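PDB 1Q6H: FKBP-type peptidyl-prolyl cis-trans isomerase FkpA from Escherichia coli, which catalyses the cis-trans isomerisation of peptidyl-prolyl bonds, so speeding protein folding in the periplasm, and also acts as a chaperone. Local coordinates for residues I194-A199 against P209-L214; G172-W177 against L214-E219. All coordinates share one frame; numbering follows the deposited sequence.

Contact 1 (I194-A199 against P209-L214)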
loop_
_atom_site.group_PDB
_atom_site.type_symbol
_atom_site.label_atom_id
_atom_site.label_comp_id
_atom_site.label_asym_id
_atom_site.label_seq_id
_atom_site.Cartn_x
_atom_site.Cartn_y
_atom_site.Cartn_z
ATOM N N ILE A 194 -19.439 32.587 -5.003
ATOM C CA ILE A 194 -19.987 31.524 -5.841
ATOM C C ILE A 194 -20.545 30.376 -5.049
ATOM O O ILE A 194 -19.814 29.746 -4.248
ATOM C CB ILE A 194 -18.898 31.000 -6.779
ATOM C CG1 ILE A 194 -18.102 32.147 -7.399
ATOM C CG2 ILE A 194 -19.488 30.091 -7.808
ATOM C CD1 ILE A 194 -17.023 31.714 -8.405
ATOM N N PRO A 195 -21.820 30.082 -5.263
ATOM C CA PRO A 195 -22.446 28.892 -4.635
ATOM C C PRO A 195 -21.797 27.592 -5.146
ATOM O O PRO A 195 -21.363 27.573 -6.304
ATOM C CB PRO A 195 -23.890 28.931 -5.127
ATOM C CG PRO A 195 -24.013 30.019 -6.057
ATOM C CD PRO A 195 -22.737 30.792 -6.168
ATOM N N PRO A 196 -21.761 26.534 -4.320
ATOM C CA PRO A 196 -21.169 25.253 -4.703
ATOM C C PRO A 196 -21.718 24.669 -5.986
ATOM O O PRO A 196 -20.969 24.048 -6.758
ATOM C CB PRO A 196 -21.501 24.314 -3.538
ATOM C CG PRO A 196 -22.276 25.086 -2.530
ATOM C CD PRO A 196 -22.340 26.512 -2.963
ATOM N N GLU A 197 -23.002 24.920 -6.236
ATOM C CA GLU A 197 -23.660 24.496 -7.449
ATOM C C GLU A 197 -23.001 25.072 -8.722
ATOM O O GLU A 197 -23.110 24.476 -9.799
ATOM C CB GLU A 197 -25.149 24.908 -7.391
ATOM C CG GLU A 197 -25.985 24.183 -6.329
ATOM C CD GLU A 197 -25.744 24.634 -4.868
ATOM O OE1 GLU A 197 -25.313 25.797 -4.618
ATOM O OE2 GLU A 197 -25.950 23.771 -3.954
ATOM N N LEU A 198 -22.348 26.234 -8.610
ATOM C CA LEU A 198 -21.644 26.848 -9.750
ATOM C C LEU A 198 -20.111 26.723 -9.584
ATOM O O LEU A 198 -19.355 27.400 -10.262
ATOM C CB LEU A 198 -21.986 28.357 -9.874
ATOM C CG LEU A 198 -23.480 28.634 -10.021
ATOM C CD1 LEU A 198 -23.870 30.161 -9.894
ATOM C CD2 LEU A 198 -23.973 28.034 -11.337
ATOM N N ALA A 199 -19.688 25.872 -8.665
ATOM C CA ALA A 199 -18.281 25.645 -8.384
ATOM C C ALA A 199 -17.966 24.142 -8.335
ATOM O O ALA A 199 -18.123 23.467 -9.344
ATOM C CB ALA A 199 -17.900 26.326 -7.098
ATOM N N PRO A 209 -13.637 21.990 0.611
ATOM C CA PRO A 209 -14.602 21.058 1.197
ATOM C C PRO A 209 -15.963 21.022 0.487
ATOM O O PRO A 209 -16.359 21.909 -0.270
ATOM C CB PRO A 209 -14.730 21.528 2.654
ATOM C CG PRO A 209 -13.560 22.504 2.875
ATOM C CD PRO A 209 -13.221 23.054 1.544
ATOM N N PRO A 210 -16.672 19.926 0.709
ATOM C CA PRO A 210 -17.993 19.708 0.124
ATOM C C PRO A 210 -18.915 20.881 0.284
ATOM O O PRO A 210 -19.002 21.457 1.382
ATOM C CB PRO A 210 -18.527 18.523 0.936
ATOM C CG PRO A 210 -17.342 17.798 1.348
ATOM C CD PRO A 210 -16.244 18.802 1.544
ATOM N N ASN A 211 -19.636 21.214 -0.777
ATOM C CA ASN A 211 -20.579 22.310 -0.755
ATOM C C ASN A 211 -20.020 23.657 -0.247
ATOM O O ASN A 211 -20.675 24.373 0.486
ATOM C CB ASN A 211 -21.821 21.896 0.014
ATOM C CG ASN A 211 -22.699 20.952 -0.789
ATOM O OD1 ASN A 211 -22.616 20.917 -2.014
ATOM N ND2 ASN A 211 -23.525 20.166 -0.097
ATOM N N SER A 212 -18.796 23.983 -0.637
ATOM C CA SER A 212 -18.189 25.252 -0.259
ATOM C C SER A 212 -18.590 26.394 -1.181
ATOM O O SER A 212 -18.496 26.306 -2.397
ATOM C CB SER A 212 -16.662 25.161 -0.263
ATOM O OG SER A 212 -16.193 24.278 0.744
ATOM N N THR A 213 -19.100 27.447 -0.578
ATOM C CA THR A 213 -19.232 28.706 -1.276
ATOM C C THR A 213 -17.814 29.278 -1.385
ATOM O O THR A 213 -17.009 29.205 -0.419
ATOM C CB THR A 213 -20.165 29.626 -0.506
ATOM O OG1 THR A 213 -21.520 29.203 -0.719
ATOM C CG2 THR A 213 -20.125 31.050 -1.054
ATOM N N LEU A 214 -17.475 29.778 -2.574
ATOM C CA LEU A 214 -16.135 30.292 -2.826
ATOM C C LEU A 214 -16.142 31.810 -2.980
ATOM O O LEU A 214 -16.978 32.340 -3.701
ATOM C CB LEU A 214 -15.563 29.688 -4.113
ATOM C CG LEU A 214 -15.603 28.165 -4.244
ATOM C CD1 LEU A 214 -14.954 27.740 -5.578
ATOM C CD2 LEU A 214 -14.935 27.516 -3.030
HETATM O O HOH W 1 -23.990 21.689 -4.115
#

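Contact 2 (G172-W177 against L214-E219)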
loop_
_atom_site.group_PDB
_atom_site.type_symbol
_atom_site.label_atom_id
_atom_site.label_comp_id
_atom_site.label_asym_id
_atom_site.label_seq_id
_atom_site.Cartn_x
_atom_site.Cartn_y
_atom_site.Cartn_z
ATOM N N GLY A 172 -14.032 27.227 -19.950
ATOM C CA GLY A 172 -13.283 26.031 -19.634
ATOM C C GLY A 172 -13.054 25.884 -18.139
ATOM O O GLY A 172 -12.242 25.046 -17.711
ATOM N N VAL A 173 -13.763 26.681 -17.336
ATOM C CA VAL A 173 -13.598 26.672 -15.870
ATOM C C VAL A 173 -14.955 26.548 -15.196
ATOM O O VAL A 173 -15.953 26.410 -15.870
ATOM C CB VAL A 173 -12.953 27.968 -15.394
ATOM C CG1 VAL A 173 -11.529 28.028 -15.892
ATOM C CG2 VAL A 173 -13.760 29.187 -15.884
ATOM N N ILE A 174 -15.002 26.604 -13.879
ATOM C CA ILE A 174 -16.287 26.559 -13.196
ATOM C C ILE A 174 -17.243 27.669 -13.661
ATOM O O ILE A 174 -16.849 28.817 -13.879
ATOM C CB ILE A 174 -16.138 26.610 -11.656
ATOM C CG1 ILE A 174 -15.312 27.803 -11.198
ATOM C CG2 ILE A 174 -15.507 25.376 -11.149
ATOM C CD1 ILE A 174 -15.431 28.061 -9.684
ATOM N N PRO A 175 -18.509 27.309 -13.752
ATOM C CA PRO A 175 -19.568 28.180 -14.259
ATOM C C PRO A 175 -19.611 29.556 -13.590
ATOM O O PRO A 175 -19.950 30.560 -14.206
ATOM C CB PRO A 175 -20.849 27.397 -13.887
ATOM C CG PRO A 175 -20.461 26.039 -13.720
ATOM C CD PRO A 175 -19.032 26.001 -13.304
ATOM N N GLY A 176 -19.277 29.594 -12.310
ATOM C CA GLY A 176 -19.290 30.849 -11.588
ATOM C C GLY A 176 -18.326 31.864 -12.202
ATOM O O GLY A 176 -18.610 33.062 -12.214
ATOM N N TRP A 177 -17.175 31.378 -12.673
ATOM C CA TRP A 177 -16.184 32.213 -13.281
ATOM C C TRP A 177 -16.665 32.588 -14.668
ATOM O O TRP A 177 -16.575 33.745 -15.059
ATOM C CB TRP A 177 -14.811 31.527 -13.352
ATOM C CG TRP A 177 -13.926 31.821 -12.216
ATOM C CD1 TRP A 177 -13.932 31.222 -11.006
ATOM C CD2 TRP A 177 -12.875 32.778 -12.178
ATOM N NE1 TRP A 177 -12.949 31.750 -10.201
ATOM C CE2 TRP A 177 -12.274 32.697 -10.910
ATOM C CE3 TRP A 177 -12.399 33.722 -13.077
ATOM C CZ2 TRP A 177 -11.221 33.512 -10.527
ATOM C CZ3 TRP A 177 -11.353 34.521 -12.707
ATOM C CH2 TRP A 177 -10.770 34.414 -11.439
ATOM N N LEU A 214 -17.475 29.778 -2.574
ATOM C CA LEU A 214 -16.135 30.292 -2.826
ATOM C C LEU A 214 -16.142 31.810 -2.980
ATOM O O LEU A 214 -16.978 32.340 -3.701
ATOM C CB LEU A 214 -15.563 29.688 -4.113
ATOM C CG LEU A 214 -15.603 28.165 -4.244
ATOM C CD1 LEU A 214 -14.954 27.740 -5.578
ATOM C CD2 LEU A 214 -14.935 27.516 -3.030
ATOM N N VAL A 215 -15.167 32.482 -2.365
ATOM C CA VAL A 215 -15.007 33.915 -2.507
ATOM C C VAL A 215 -13.764 34.226 -3.343
ATOM O O VAL A 215 -12.646 33.906 -2.926
ATOM C CB VAL A 215 -14.831 34.587 -1.156
ATOM C CG1 VAL A 215 -14.902 36.111 -1.308
ATOM C CG2 VAL A 215 -15.913 34.097 -0.168
ATOM N N PHE A 216 -13.963 34.811 -4.524
ATOM C CA PHE A 216 -12.855 35.232 -5.399
ATOM C C PHE A 216 -12.782 36.758 -5.578
ATOM O O PHE A 216 -13.747 37.398 -5.998
ATOM C CB PHE A 216 -12.986 34.649 -6.805
ATOM C CG PHE A 216 -12.714 33.195 -6.902
ATOM C CD1 PHE A 216 -11.424 32.725 -7.036
ATOM C CD2 PHE A 216 -13.761 32.276 -6.871
ATOM C CE1 PHE A 216 -11.186 31.362 -7.123
ATOM C CE2 PHE A 216 -13.532 30.955 -6.938
ATOM C CZ PHE A 216 -12.250 30.476 -7.089
ATOM N N ASP A 217 -11.627 37.343 -5.291
ATOM C CA ASP A 217 -11.354 38.750 -5.648
ATOM C C ASP A 217 -10.584 38.684 -6.949
ATOM O O ASP A 217 -9.449 38.199 -6.961
ATOM C CB ASP A 217 -10.489 39.437 -4.621
ATOM C CG ASP A 217 -11.217 39.700 -3.347
ATOM O OD1 ASP A 217 -12.350 40.226 -3.421
ATOM O OD2 ASP A 217 -10.718 39.418 -2.234
ATOM N N VAL A 218 -11.184 39.158 -8.033
ATOM C CA VAL A 218 -10.607 39.012 -9.366
ATOM C C VAL A 218 -10.231 40.335 -10.055
ATOM O O VAL A 218 -10.938 41.331 -9.921
ATOM C CB VAL A 218 -11.582 38.296 -10.244
ATOM C CG1 VAL A 218 -10.943 37.888 -11.563
ATOM C CG2 VAL A 218 -12.104 37.058 -9.522
ATOM N N GLU A 219 -9.102 40.333 -10.765
ATOM C CA GLU A 219 -8.724 41.454 -11.602
ATOM C C GLU A 219 -8.572 40.899 -13.012
ATOM O O GLU A 219 -7.753 40.005 -13.262
ATOM C CB GLU A 219 -7.418 42.107 -11.168
ATOM C CG GLU A 219 -7.448 42.855 -9.858
ATOM C CD GLU A 219 -6.105 43.535 -9.562
ATOM O OE1 GLU A 219 -5.115 43.298 -10.307
ATOM O OE2 GLU A 219 -6.055 44.313 -8.590
#

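Contact 1 (I194-A199 against P209-L214)
Ile194 and Leu214 pair through their backbones, and Pro196 packs beside them against Asn211 and Thr213. Ile194 N gives its hydrogen to Leu214 O at 2.8 Å, almost straight at 176°, and Leu214 N returns a bond to Ile194 O at 2.9 Å. That makes one antiparallel hydrogen-bonded pair, with both side chains on the same face of the sheet. Ile194 O also receives a CA-H...O contact from Thr213 CA at 3.2 Å. Leu214 holds CG beside its backbone N and anti to the carbonyl carbon (chi1 -51°), and from there methyl CD1 reaches Ala199 CB at 3.6 Å.

Beyond this pair the two segments, 194-199 and 209-214, meet through the ring of Pro196. Its CG lies 3.5 Å from Asn211 O, while CD sits 3.6 Å from Thr213 OG1, a hydroxyl that is itself hydrogen-bonded to Arg107 of helix 70-112. Asn211 ND2 is held by Ala96 O of that helix; its OD1 takes a hydrogen from a water 2.6 Å away that also donates to Glu197 OE2. Asn211 occupies the third position of a type II turn, Pro209 to Ser212. The whole is the neck of the long loop joining the last two strands of the FKBP domain's antiparallel sheet.

Contact 2 (G172-W177 against L214-E219)
The short helix that packs across the concave face of the FKBP sheet begins here, and its Trp177 meets Phe216 and Val218 of strand 214-223. The indole comes edge-on to the phenyl ring: NE1 stands 3.2 Å above the plane of Phe216, over its centre. The planes are turned 76° apart, with 4.4 Å between the centroids of the five-membered ring and the phenyl, a T-shaped stack that aims the indole N-H edge at the aromatic face. Farther along the indole, CZ2 comes within 3.6 Å of Phe216 CD1.

The six-membered end of the indole runs on to Val218, whose two methyls CG1 and CG2 both lie 3.5 Å from Trp177 CH2. With CG1 anti to its backbone N (chi1 -170°) and CG2 beside that N, Val218 offers both branches to the same corner of the ring. In FKBPs the tryptophan at the start of this helix forms the floor of the proline-binding pocket, and Trp177 occupies the equivalent position, consistent with that role. Tyr146, Phe168 and Phe156 extend the aromatic cluster, the first two meeting Trp177 and the third Phe216.

Ile174, the N-cap residue, adds a lighter contact beside the stack. Its CD1 approaches Leu214 CD1 at 4.1 Å, the two side chains crossing at a slant, and lies 4.4 Å from Phe216 CE2. Ile174 O accepts a hydrogen bond from the backbone N of Trp177 at 2.8 Å, closing the first turn of the helix.

Overall arrangement
The centres of the two contacts lie 11 Å apart in the FKBP domain, and both use Leu214, where strand 214-223 begins. Along the chain the helix start at 172-177 comes first, then both segments of contact 1, and the strand continues from there into contact 2. Contact 1 joins that strand to the end of strand 189-194; contact 2 sets helix 175-180 against the same strand. They also touch directly: Leu198 O lies 3.0 Å from Gly176 N, a probable hydrogen bond, and Ile194 CD1 packs 3.6 Å from Phe216 CD2. Between them they bring loop, helix and the last two strands together, and contact 2 holds Trp177, the probable floor of the proline-binding pocket.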